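Local coordinates for mandelate racemase/muconate lactonizing enzyme-like protein (Roseovarius sp. TM1035, PDB 3RCY), which probably catalyses a magnesium-dependent reaction of the enolase superfamily, in which a proton is taken from the carbon beside a substrate carboxylate, at residues E235-P240 with I255-G260; A245-A250 with E275-I280; G177-A182 with H211-T216; N305-P310 with N331-E336. All coordinates share one frame; numbering follows the deposited sequence.

In the fold
All four contacts lie in the barrel domain of the enolase-superfamily fold. Along the chain, contact 3 closes before contact 1 opens, contacts 1 and 2 interlock because their segments alternate, and contact 4 follows. Contacts 1 and 4 each join neighbouring parts of the barrel wall: strands 233-235 and 257-259, and strand 307-308 with segment 331-336. Contact 2 packs helix 243-252 outside it, against the turn leading to strand 280-281, and contact 3 joins two strand-to-helix loops. Centres of contacts 1 and 2 are about 7 Å apart, those of 3 and 4 about 25 Å. Glu235 of contact 1 binds the magnesium together with Glu261, and the side chain of Glu336 of contact 4 lies about 5 Å from the ion.

Contact 1. Residues E235-P240 with I255-G260; sequences EEPVPP and IPVATG. With MG (magnesium ion), chain I; RIB (alpha-D-ribofuranose), chain M.
Glu235 and Glu236 carry the flat groups, two carboxylates that use their oxygens on polar partners while the chains below them rest on Ala258 and Thr259. In Glu235, OE2 binds the magnesium ion at 2.2 Å, with Glu261 and four waters completing the shell, and OE1 is held by a salt bridge to Lys166 and a hydrogen bond from Gln282. CG lies anti to the backbone N (chi1 -174°) and the chain runs on extended, which carries OE2 to the metal. The Glu236 carboxylate is second shell: OE1 accepts a hydrogen bond of 2.7 Å from a magnesium-bound water, while OE2 pairs with Arg262 and takes a second water. The Glu236 and Thr259 side chains meet nearly perpendicular, Glu236 CG 3.5 Å from Thr259 OG1. Beneath, Glu236 N donates to Ala258 O at 2.8 Å, and Glu235 CA adds a CA-H...O contact to the same oxygen. Pro237 CD packs on Val257 CG1 at 3.7 Å. This is one step of the parallel barrel, strand 233-235 beside 257-259, joined by a beta-alpha-beta crossover whose helix 243-252 covers Pro237 and Thr259 through Val249 and Met246, while helix 216-226 reaches Pro237 through Ala219.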
loop_
_atom_site.group_PDB
_atom_site.type_symbol
_atom_site.label_atom_id
_atom_site.label_comp_id
_atom_site.label_asym_id
_atom_site.label_seq_id
_atom_site.Cartn_x
_atom_site.Cartn_y
_atom_site.Cartn_z
ATOM N N GLU A 235 -14.396 -23.184 2.315
ATOM C CA GLU A 235 -13.126 -23.877 2.505
ATOM C C GLU A 235 -12.318 -23.975 1.214
ATOM O O GLU A 235 -12.878 -24.207 0.148
ATOM C CB GLU A 235 -13.391 -25.278 3.059
ATOM C CG GLU A 235 -12.146 -26.061 3.450
ATOM C CD GLU A 235 -12.467 -27.211 4.401
ATOM O OE1 GLU A 235 -13.512 -27.153 5.084
ATOM O OE2 GLU A 235 -11.660 -28.161 4.473
ATOM N N GLU A 236 -11.006 -23.788 1.305
ATOM C CA GLU A 236 -10.118 -23.963 0.139
ATOM C C GLU A 236 -10.781 -23.540 -1.189
ATOM O O GLU A 236 -10.984 -24.365 -2.075
ATOM C CB GLU A 236 -9.662 -25.423 0.037
ATOM C CG GLU A 236 -8.718 -25.876 1.151
ATOM C CD GLU A 236 -7.817 -27.011 0.689
ATOM O OE1 GLU A 236 -8.355 -28.078 0.310
ATOM O OE2 GLU A 236 -6.573 -26.825 0.686
ATOM N N PRO A 237 -11.138 -22.255 -1.329
ATOM C CA PRO A 237 -11.845 -21.884 -2.571
ATOM C C PRO A 237 -10.973 -21.996 -3.834
ATOM O O PRO A 237 -11.501 -22.127 -4.948
ATOM C CB PRO A 237 -12.245 -20.425 -2.324
ATOM C CG PRO A 237 -11.302 -19.942 -1.243
ATOM C CD PRO A 237 -11.049 -21.132 -0.377
ATOM N N VAL A 238 -9.657 -21.934 -3.642
ATOM C CA VAL A 238 -8.677 -21.978 -4.726
ATOM C C VAL A 238 -7.577 -22.968 -4.330
ATOM O O VAL A 238 -7.506 -23.355 -3.170
ATOM C CB VAL A 238 -8.065 -20.569 -5.015
ATOM C CG1 VAL A 238 -9.129 -19.613 -5.537
ATOM C CG2 VAL A 238 -7.361 -19.990 -3.780
ATOM N N PRO A 239 -6.729 -23.402 -5.287
ATOM C CA PRO A 239 -5.628 -24.309 -4.918
ATOM C C PRO A 239 -4.694 -23.696 -3.864
ATOM O O PRO A 239 -4.630 -22.472 -3.746
ATOM C CB PRO A 239 -4.889 -24.518 -6.241
ATOM C CG PRO A 239 -5.960 -24.302 -7.297
ATOM C CD PRO A 239 -6.798 -23.188 -6.749
ATOM N N PRO A 240 -3.976 -24.544 -3.100
ATOM C CA PRO A 240 -3.184 -24.092 -1.952
ATOM C C PRO A 240 -1.821 -23.462 -2.282
ATOM O O PRO A 240 -1.003 -23.303 -1.378
ATOM C CB PRO A 240 -2.991 -25.383 -1.135
ATOM C CG PRO A 240 -3.006 -26.483 -2.176
ATOM C CD PRO A 240 -3.984 -26.019 -3.229
ATOM N N ILE A 255 -18.410 -14.467 2.787
ATOM C CA ILE A 255 -18.271 -15.670 3.606
ATOM C C ILE A 255 -16.821 -15.790 4.098
ATOM O O ILE A 255 -15.894 -15.557 3.326
ATOM C CB ILE A 255 -18.577 -16.939 2.758
ATOM C CG1 ILE A 255 -19.850 -16.755 1.922
ATOM C CG2 ILE A 255 -18.661 -18.205 3.630
ATOM C CD1 ILE A 255 -19.944 -17.736 0.726
ATOM N N PRO A 256 -16.622 -16.140 5.386
ATOM C CA PRO A 256 -15.265 -16.381 5.889
ATOM C C PRO A 256 -14.577 -17.510 5.143
ATOM O O PRO A 256 -15.187 -18.557 4.875
ATOM C CB PRO A 256 -15.493 -16.772 7.355
ATOM C CG PRO A 256 -16.782 -16.095 7.714
ATOM C CD PRO A 256 -17.621 -16.215 6.467
ATOM N N VAL A 257 -13.317 -17.291 4.794
ATOM C CA VAL A 257 -12.543 -18.300 4.076
ATOM C C VAL A 257 -11.764 -19.142 5.084
ATOM O O VAL A 257 -11.184 -18.607 6.035
ATOM C CB VAL A 257 -11.615 -17.658 3.014
ATOM C CG1 VAL A 257 -10.641 -18.696 2.414
ATOM C CG2 VAL A 257 -12.461 -16.999 1.908
ATOM N N ALA A 258 -11.809 -20.458 4.891
ATOM C CA ALA A 258 -11.095 -21.408 5.727
ATOM C C ALA A 258 -10.116 -22.160 4.852
ATOM O O ALA A 258 -10.433 -22.518 3.716
ATOM C CB ALA A 258 -12.068 -22.391 6.394
ATOM N N THR A 259 -8.921 -22.403 5.373
ATOM C CA THR A 259 -7.946 -23.188 4.636
ATOM C C THR A 259 -6.880 -23.751 5.569
ATOM O O THR A 259 -6.771 -23.327 6.726
ATOM C CB THR A 259 -7.278 -22.351 3.502
ATOM O OG1 THR A 259 -6.798 -23.235 2.485
ATOM C CG2 THR A 259 -6.121 -21.480 4.041
ATOM N N GLY A 260 -6.109 -24.711 5.068
ATOM C CA GLY A 260 -4.884 -25.113 5.747
ATOM C C GLY A 260 -4.478 -26.567 5.618
ATOM O O GLY A 260 -3.336 -26.922 5.931
HETATM MG MG MG I . -11.217 -29.941 3.242
HETATM O O5 RIB M . 3.988 -21.216 -3.348
HETATM C C5 RIB M . 3.775 -20.442 -2.163
HETATM C C4 RIB M . 3.393 -21.394 -1.044
HETATM O O4 RIB M . 2.552 -20.736 -0.099
HETATM C C3 RIB M . 2.583 -22.559 -1.568
HETATM O O3 RIB M . 3.421 -23.688 -1.746
HETATM C C2 RIB M . 1.587 -22.866 -0.488
HETATM O O2 RIB M . 2.053 -23.962 0.293
HETATM C C1 RIB M . 1.529 -21.619 0.371
HETATM O O1 RIB M . 0.236 -21.013 0.255
HETATM O O HOH W 1 -4.812 -25.832 2.416
HETATM O O HOH W 2 -10.784 -28.959 1.184
HETATM O O HOH W 3 -13.321 -29.945 2.500
HETATM O O HOH W 4 -11.810 -31.543 4.849
HETATM O O HOH W 5 -10.533 -31.662 1.877
#

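Contact 2. Residues A245-A250 with E275-I280; sequences AMAQVA and EGAAAI
Glu275 touches Ala247 through its backbone: the carbonyl O sits 3.4 Å from Ala247 CB, while the carboxylate leads away from the helix. Next comes Gly276, the first residue to leave the preceding helix. Its positive phi (70°), together with two hydrogen bonds back into the last turn, makes a Schellman motif, and a glycine suits that backbone. The turn aims Gly276 O at the methyl of Ala250, 3.5 Å from CB, one helical turn on from Ala247.

At Ala277 the two backbones come closest, CA 3.7 Å from Ala247 CA, a spacing consistent with the small side chains on both. Ala277 CB lies 4.0 Å from Met246 CB and 4.1 Å from Ala247 CB, so it rests against two consecutive residues of the helix. Ala277 O faces carbon and sulfur: Met246 CG is 3.4 Å away and SD follows at 3.7 Å. This buried oxygen has no hydrogen-bonding partner anywhere in the model. Met246 comes alongside it because CG is anti to the backbone N (chi1 -167°), and the bend at chi3 then takes the methyl onward to Thr259.

Past Ala278, the chain turns into the barrel wall: Ala279 and Ile280 make backbone hydrogen bonds with Val257 and Thr259. Helix 243-252 is therefore held on several sides, by this turn, by strand 257-259 under Met246, and by helix 216-226 against Ala245, Gln248 and Val249, while Val272 of helix 266-274 backs Ala277.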
loop_
_atom_site.group_PDB
_atom_site.type_symbol
_atom_site.label_atom_id
_atom_site.label_comp_id
_atom_site.label_asym_id
_atom_site.label_seq_id
_atom_site.Cartn_x
_atom_site.Cartn_y
_atom_site.Cartn_z
ATOM N N ALA A 245 -4.047 -15.104 -4.399
ATOM C CA ALA A 245 -5.305 -15.464 -5.048
ATOM C C ALA A 245 -6.389 -15.732 -4.017
ATOM O O ALA A 245 -7.533 -15.339 -4.206
ATOM C CB ALA A 245 -5.121 -16.671 -5.974
ATOM N N MET A 246 -6.032 -16.392 -2.916
ATOM C CA MET A 246 -7.026 -16.689 -1.893
ATOM C C MET A 246 -7.500 -15.433 -1.161
ATOM O O MET A 246 -8.685 -15.320 -0.826
ATOM C CB MET A 246 -6.525 -17.742 -0.901
ATOM C CG MET A 246 -7.658 -18.291 -0.031
ATOM S SD MET A 246 -7.138 -19.602 1.072
ATOM C CE MET A 246 -7.041 -20.972 -0.095
ATOM N N ALA A 247 -6.583 -14.494 -0.925
ATOM C CA ALA A 247 -6.945 -13.223 -0.301
ATOM C C ALA A 247 -7.887 -12.430 -1.203
ATOM O O ALA A 247 -8.764 -11.725 -0.706
ATOM C CB ALA A 247 -5.705 -12.408 0.040
ATOM N N GLN A 248 -7.702 -12.547 -2.522
ATOM C CA GLN A 248 -8.625 -11.930 -3.472
ATOM C C GLN A 248 -10.039 -12.482 -3.318
ATOM O O GLN A 248 -11.008 -11.712 -3.311
ATOM C CB GLN A 248 -8.153 -12.114 -4.908
ATOM C CG GLN A 248 -7.024 -11.192 -5.332
ATOM C CD GLN A 248 -6.571 -11.482 -6.746
ATOM O OE1 GLN A 248 -5.862 -12.462 -7.003
ATOM N NE2 GLN A 248 -6.987 -10.636 -7.682
ATOM N N VAL A 249 -10.159 -13.809 -3.202
ATOM C CA VAL A 249 -11.459 -14.435 -2.943
ATOM C C VAL A 249 -12.026 -13.924 -1.605
ATOM O O VAL A 249 -13.188 -13.505 -1.532
ATOM C CB VAL A 249 -11.377 -15.981 -2.945
ATOM C CG1 VAL A 249 -12.744 -16.590 -2.653
ATOM C CG2 VAL A 249 -10.850 -16.491 -4.279
ATOM N N ALA A 250 -11.192 -13.933 -0.565
ATOM C CA ALA A 250 -11.617 -13.511 0.766
ATOM C C ALA A 250 -12.198 -12.092 0.780
ATOM O O ALA A 250 -13.202 -11.845 1.441
ATOM C CB ALA A 250 -10.472 -13.645 1.768
ATOM N N GLU A 275 -1.697 -11.832 4.901
ATOM C CA GLU A 275 -2.329 -11.333 3.675
ATOM C C GLU A 275 -3.868 -11.328 3.724
ATOM O O GLU A 275 -4.521 -10.868 2.789
ATOM C CB GLU A 275 -1.820 -12.106 2.440
ATOM C CG GLU A 275 -0.301 -12.058 2.233
ATOM C CD GLU A 275 0.276 -10.638 2.196
ATOM O OE1 GLU A 275 -0.308 -9.754 1.517
ATOM O OE2 GLU A 275 1.323 -10.406 2.847
ATOM N N GLY A 276 -4.440 -11.827 4.815
ATOM C CA GLY A 276 -5.894 -11.903 4.952
ATOM C C GLY A 276 -6.537 -12.933 4.037
ATOM O O GLY A 276 -7.691 -12.774 3.626
ATOM N N ALA A 277 -5.794 -13.995 3.723
ATOM C CA ALA A 277 -6.279 -15.035 2.814
ATOM C C ALA A 277 -7.313 -15.950 3.459
ATOM O O ALA A 277 -8.186 -16.490 2.770
ATOM C CB ALA A 277 -5.121 -15.845 2.269
ATOM N N ALA A 278 -7.206 -16.132 4.774
ATOM C CA ALA A 278 -8.158 -16.955 5.511
ATOM C C ALA A 278 -8.365 -16.459 6.935
ATOM O O ALA A 278 -7.434 -15.957 7.579
ATOM C CB ALA A 278 -7.721 -18.424 5.524
ATOM N N ALA A 279 -9.591 -16.637 7.419
ATOM C CA ALA A 279 -9.973 -16.284 8.781
ATOM C C ALA A 279 -9.941 -17.509 9.695
ATOM O O ALA A 279 -9.908 -17.385 10.917
ATOM C CB ALA A 279 -11.371 -15.681 8.776
ATOM N N ILE A 280 -9.964 -18.691 9.085
ATOM C CA ILE A 280 -10.028 -19.960 9.818
ATOM C C ILE A 280 -8.946 -20.907 9.297
ATOM O O ILE A 280 -8.887 -21.183 8.100
ATOM C CB ILE A 280 -11.441 -20.593 9.699
ATOM C CG1 ILE A 280 -12.485 -19.690 10.389
ATOM C CG2 ILE A 280 -11.466 -22.025 10.280
ATOM C CD1 ILE A 280 -13.926 -19.826 9.846
#

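Contact 3. Residues G177-A182 with H211-T216; sequences GGHMPA and HGQFTT
His179 and Phe214 form an offset edge-to-face pair between two loops of the enolase-type beta/alpha barrel, each running from a strand to the following helix. The Phe214 edge is turned toward the His179 face, with centroids 5.4 Å apart and planes at 75°. His179 has CG between its backbone N and carbonyl carbon (chi1 63°), folding the imidazole back over the other loop, where Gln213 O lies 3.2 Å above one ring face, toward the rim. That oxygen also accepts a hydrogen bond from His179 N (2.9 Å), on a lone pair in the carbonyl plane. In return, Thr215 N donates to His179 O from above the carbonyl plane. A serine in place of His179 has no ring for Gln213 O and the Phe214 edge to pack on, and would probably open a gap between the loops.

Gly178 passes so near that a CB would collide with Thr215 N and Phe214 O. Thr215 turns OG1 to cap Gly218 N at the start of helix 216-226, leaving CG2 to pack 3.5 Å from Gly178 C. The Phe214 ring has Gln213 CB over the centre of one face, Pro181 CB 3.6 Å from CE1, and, at its edge and in plane, His179 O, 3.3 Å from CD1.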
loop_
_atom_site.group_PDB
_atom_site.type_symbol
_atom_site.label_atom_id
_atom_site.label_comp_id
_atom_site.label_asym_id
_atom_site.label_seq_id
_atom_site.Cartn_x
_atom_site.Cartn_y
_atom_site.Cartn_z
ATOM N N GLY A 177 -5.275 -27.726 -12.171
ATOM C CA GLY A 177 -5.287 -26.528 -11.333
ATOM C C GLY A 177 -6.672 -25.910 -11.344
ATOM O O GLY A 177 -7.641 -26.556 -11.750
ATOM N N GLY A 178 -6.773 -24.659 -10.915
ATOM C CA GLY A 178 -8.065 -23.971 -10.855
ATOM C C GLY A 178 -8.826 -24.023 -12.170
ATOM O O GLY A 178 -8.226 -23.909 -13.249
ATOM N N HIS A 179 -10.139 -24.220 -12.084
ATOM C CA HIS A 179 -11.007 -24.107 -13.255
ATOM C C HIS A 179 -12.235 -23.270 -12.930
ATOM O O HIS A 179 -12.493 -22.961 -11.766
ATOM C CB HIS A 179 -11.398 -25.491 -13.830
ATOM C CG HIS A 179 -12.192 -26.346 -12.888
ATOM N ND1 HIS A 179 -11.638 -27.400 -12.193
ATOM C CD2 HIS A 179 -13.500 -26.311 -12.534
ATOM C CE1 HIS A 179 -12.568 -27.974 -11.449
ATOM N NE2 HIS A 179 -13.706 -27.327 -11.634
ATOM N N MET A 180 -12.983 -22.891 -13.958
ATOM C CA MET A 180 -14.235 -22.166 -13.765
ATOM C C MET A 180 -15.344 -23.190 -13.519
ATOM O O MET A 180 -15.438 -24.170 -14.253
ATOM C CB MET A 180 -14.535 -21.310 -15.004
ATOM C CG MET A 180 -15.803 -20.464 -14.928
ATOM S SD MET A 180 -15.660 -19.029 -13.847
ATOM C CE MET A 180 -14.667 -17.900 -14.849
ATOM N N PRO A 181 -16.179 -22.984 -12.480
ATOM C CA PRO A 181 -17.303 -23.909 -12.288
ATOM C C PRO A 181 -18.256 -23.892 -13.485
ATOM O O PRO A 181 -18.416 -22.857 -14.147
ATOM C CB PRO A 181 -18.024 -23.343 -11.053
ATOM C CG PRO A 181 -17.642 -21.869 -11.038
ATOM C CD PRO A 181 -16.203 -21.878 -11.502
ATOM N N ALA A 182 -18.873 -25.038 -13.760
ATOM C CA ALA A 182 -19.980 -25.106 -14.704
ATOM C C ALA A 182 -21.186 -24.422 -14.052
ATOM O O ALA A 182 -21.235 -24.320 -12.828
ATOM C CB ALA A 182 -20.287 -26.549 -15.013
ATOM N N HIS A 211 -12.734 -27.984 -2.314
ATOM C CA HIS A 211 -11.456 -28.693 -2.367
ATOM C C HIS A 211 -10.423 -28.014 -3.280
ATOM O O HIS A 211 -9.642 -28.685 -3.952
ATOM C CB HIS A 211 -11.700 -30.139 -2.831
ATOM C CG HIS A 211 -12.349 -31.006 -1.795
ATOM N ND1 HIS A 211 -13.708 -30.996 -1.559
ATOM C CD2 HIS A 211 -11.826 -31.910 -0.935
ATOM C CE1 HIS A 211 -13.993 -31.858 -0.597
ATOM N NE2 HIS A 211 -12.869 -32.427 -0.202
ATOM N N GLY A 212 -10.418 -26.683 -3.308
ATOM C CA GLY A 212 -9.448 -25.949 -4.123
ATOM C C GLY A 212 -9.599 -26.126 -5.625
ATOM O O GLY A 212 -8.601 -26.048 -6.359
ATOM N N GLN A 213 -10.835 -26.337 -6.084
ATOM C CA GLN A 213 -11.129 -26.628 -7.497
ATOM C C GLN A 213 -10.933 -25.437 -8.432
ATOM O O GLN A 213 -10.744 -25.616 -9.637
ATOM C CB GLN A 213 -12.591 -27.058 -7.685
ATOM C CG GLN A 213 -13.003 -28.361 -7.046
ATOM C CD GLN A 213 -13.730 -28.156 -5.732
ATOM O OE1 GLN A 213 -13.286 -27.387 -4.870
ATOM N NE2 GLN A 213 -14.852 -28.854 -5.567
ATOM N N PHE A 214 -11.014 -24.227 -7.888
ATOM C CA PHE A 214 -11.364 -23.073 -8.713
ATOM C C PHE A 214 -10.293 -22.023 -8.945
ATOM O O PHE A 214 -9.386 -21.832 -8.138
ATOM C CB PHE A 214 -12.630 -22.415 -8.151
ATOM C CG PHE A 214 -13.779 -23.363 -8.052
ATOM C CD1 PHE A 214 -14.298 -23.960 -9.205
ATOM C CD2 PHE A 214 -14.313 -23.705 -6.814
ATOM C CE1 PHE A 214 -15.344 -24.872 -9.126
ATOM C CE2 PHE A 214 -15.364 -24.615 -6.730
ATOM C CZ PHE A 214 -15.882 -25.192 -7.887
ATOM N N THR A 215 -10.430 -21.342 -10.076
ATOM C CA THR A 215 -9.705 -20.108 -10.318
ATOM C C THR A 215 -10.276 -19.089 -9.339
ATOM O O THR A 215 -11.353 -19.292 -8.794
ATOM C CB THR A 215 -9.915 -19.608 -11.754
ATOM O OG1 THR A 215 -11.313 -19.449 -12.000
ATOM C CG2 THR A 215 -9.339 -20.606 -12.753
ATOM N N THR A 216 -9.551 -18.000 -9.126
ATOM C CA THR A 216 -10.024 -16.904 -8.287
ATOM C C THR A 216 -11.384 -16.419 -8.783
ATOM O O THR A 216 -12.334 -16.272 -8.004
ATOM C CB THR A 216 -9.010 -15.751 -8.317
ATOM O OG1 THR A 216 -7.700 -16.280 -8.078
ATOM C CG2 THR A 216 -9.336 -14.700 -7.253
HETATM O O HOH W 6 -9.481 -28.437 -9.916
#

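Contact 4. Residues N305-P310 with N331-E336; sequences NAQMAP and NILMCE
Met308 and Ile332 form the single backbone bridge of this contact, between strand 307-308 of the enolase-type beta/alpha barrel and the run leading into strand 335-336; helix 316-327 makes the crossover. The tight part is here. Met308 N donates to Asn331 O at 2.9 Å, and Met308 O accepts from Leu333 N at 2.8 Å; both bonds are close to straight. Asn331 adds a side-chain bond beside the bridge: CG between backbone N and carbonyl carbon (chi1 58°) brings ND2 to Ala306 O, which lies in the amide plane at 3.2 Å. The same ND2 also donates to Ala298 O of helix 290-302, so the amide is fixed from two directions. Ile332 CD1 packs at 3.7 Å on Pro310 CD, the two side chains crossing at about a right angle.

The looser part lies where waters come between the chains. Gln307 stretches squarely across Leu333, OE1 3.5 Å from Leu333 CB, while NE2 reaches Ile332 O through a water rather than directly. A valine in place of Gln307 lacks the amide and is likely to leave the water on Ile332 O without its NE2 partner and the Leu333 side chain without the carboxamide that lies across it. Gln307 also packs on Gly178 of a neighbouring subunit. Toward the metal end, Glu336 directs OE2 to Lys166 and OE1 to Leu312 N. A second water bridges the two backbones there, donating to Pro310 O at 2.8 Å and to Glu336 O at 2.7 Å.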
loop_
_atom_site.group_PDB
_atom_site.type_symbol
_atom_site.label_atom_id
_atom_site.label_comp_id
_atom_site.label_asym_id
_atom_site.label_seq_id
_atom_site.Cartn_x
_atom_site.Cartn_y
_atom_site.Cartn_z
ATOM N N ASN A 305 -7.188 -12.205 15.405
ATOM C CA ASN A 305 -8.574 -12.486 15.827
ATOM C C ASN A 305 -9.172 -13.578 14.934
ATOM O O ASN A 305 -10.323 -13.490 14.463
ATOM C CB ASN A 305 -9.422 -11.203 15.821
ATOM C CG ASN A 305 -10.744 -11.355 16.580
ATOM O OD1 ASN A 305 -10.890 -12.226 17.445
ATOM N ND2 ASN A 305 -11.710 -10.509 16.249
ATOM N N ALA A 306 -8.353 -14.601 14.708
ATOM C CA ALA A 306 -8.662 -15.710 13.810
ATOM C C ALA A 306 -8.707 -16.993 14.635
ATOM O O ALA A 306 -8.228 -17.013 15.771
ATOM C CB ALA A 306 -7.601 -15.804 12.719
ATOM N N GLN A 307 -9.277 -18.057 14.073
ATOM C CA GLN A 307 -9.489 -19.300 14.816
ATOM C C GLN A 307 -8.952 -20.548 14.127
ATOM O O GLN A 307 -8.716 -20.552 12.919
ATOM C CB GLN A 307 -10.975 -19.486 15.128
ATOM C CG GLN A 307 -11.526 -18.425 16.076
ATOM C CD GLN A 307 -12.823 -18.827 16.713
ATOM O OE1 GLN A 307 -13.797 -19.160 16.032
ATOM N NE2 GLN A 307 -12.856 -18.779 18.036
ATOM N N MET A 308 -8.769 -21.601 14.919
ATOM C CA MET A 308 -8.309 -22.888 14.422
ATOM C C MET A 308 -9.486 -23.866 14.273
ATOM O O MET A 308 -10.415 -23.887 15.096
ATOM C CB MET A 308 -7.254 -23.484 15.362
ATOM C CG MET A 308 -6.080 -22.551 15.692
ATOM S SD MET A 308 -5.107 -22.020 14.266
ATOM C CE MET A 308 -4.372 -23.561 13.718
ATOM N N ALA A 309 -9.441 -24.660 13.212
ATOM C CA ALA A 309 -10.371 -25.772 13.047
ATOM C C ALA A 309 -9.586 -26.961 12.490
ATOM O O ALA A 309 -9.533 -27.145 11.277
ATOM C CB ALA A 309 -11.534 -25.376 12.125
ATOM N N PRO A 310 -8.945 -27.755 13.380
ATOM C CA PRO A 310 -8.045 -28.846 12.985
ATOM C C PRO A 310 -8.679 -29.806 11.972
ATOM O O PRO A 310 -9.798 -30.284 12.174
ATOM C CB PRO A 310 -7.762 -29.567 14.308
ATOM C CG PRO A 310 -7.940 -28.506 15.352
ATOM C CD PRO A 310 -9.079 -27.663 14.849
ATOM N N ASN A 331 -8.585 -19.934 21.043
ATOM C CA ASN A 331 -9.180 -19.625 19.738
ATOM C C ASN A 331 -9.558 -20.858 18.901
ATOM O O ASN A 331 -9.275 -20.928 17.701
ATOM C CB ASN A 331 -8.290 -18.638 18.943
ATOM C CG ASN A 331 -6.865 -19.162 18.718
ATOM O OD1 ASN A 331 -6.326 -19.906 19.526
ATOM N ND2 ASN A 331 -6.249 -18.741 17.626
ATOM N N ILE A 332 -10.188 -21.834 19.543
ATOM C CA ILE A 332 -10.723 -23.011 18.842
ATOM C C ILE A 332 -12.091 -22.675 18.266
ATOM O O ILE A 332 -12.930 -22.091 18.958
ATOM C CB ILE A 332 -10.843 -24.263 19.781
ATOM C CG1 ILE A 332 -11.319 -25.505 19.006
ATOM C CG2 ILE A 332 -11.814 -24.003 20.939
ATOM C CD1 ILE A 332 -10.389 -25.951 17.881
ATOM N N LEU A 333 -12.321 -23.044 17.007
ATOM C CA LEU A 333 -13.662 -22.961 16.423
ATOM C C LEU A 333 -14.379 -24.308 16.568
ATOM O O LEU A 333 -15.376 -24.409 17.275
ATOM C CB LEU A 333 -13.606 -22.526 14.948
ATOM C CG LEU A 333 -14.908 -22.505 14.126
ATOM C CD1 LEU A 333 -16.055 -21.700 14.798
ATOM C CD2 LEU A 333 -14.604 -21.953 12.755
ATOM N N MET A 334 -13.863 -25.338 15.899
ATOM C CA MET A 334 -14.443 -26.680 15.969
ATOM C C MET A 334 -13.451 -27.735 15.460
ATOM O O MET A 334 -12.470 -27.389 14.795
ATOM C CB MET A 334 -15.766 -26.743 15.184
ATOM C CG MET A 334 -15.658 -26.341 13.706
ATOM S SD MET A 334 -17.253 -26.334 12.850
ATOM C CE MET A 334 -17.993 -24.806 13.431
ATOM N N CYS A 335 -13.702 -29.005 15.788
ATOM C CA CYS A 335 -12.853 -30.116 15.342
ATOM C C CYS A 335 -13.587 -31.025 14.377
ATOM O O CYS A 335 -14.615 -31.612 14.725
ATOM C CB CYS A 335 -12.359 -30.950 16.530
ATOM S SG CYS A 335 -10.934 -30.253 17.354
ATOM N N GLU A 336 -13.050 -31.150 13.167
ATOM C CA GLU A 336 -13.534 -32.129 12.189
ATOM C C GLU A 336 -13.446 -33.528 12.794
ATOM O O GLU A 336 -12.462 -33.856 13.441
ATOM C CB GLU A 336 -12.680 -32.043 10.915
ATOM C CG GLU A 336 -13.252 -32.754 9.694
ATOM C CD GLU A 336 -12.601 -32.293 8.384
ATOM O OE1 GLU A 336 -11.508 -31.683 8.423
ATOM O OE2 GLU A 336 -13.190 -32.542 7.304
HETATM O O HOH W 7 -14.309 -20.246 20.446
HETATM O O HOH W 8 -10.294 -32.326 14.045
#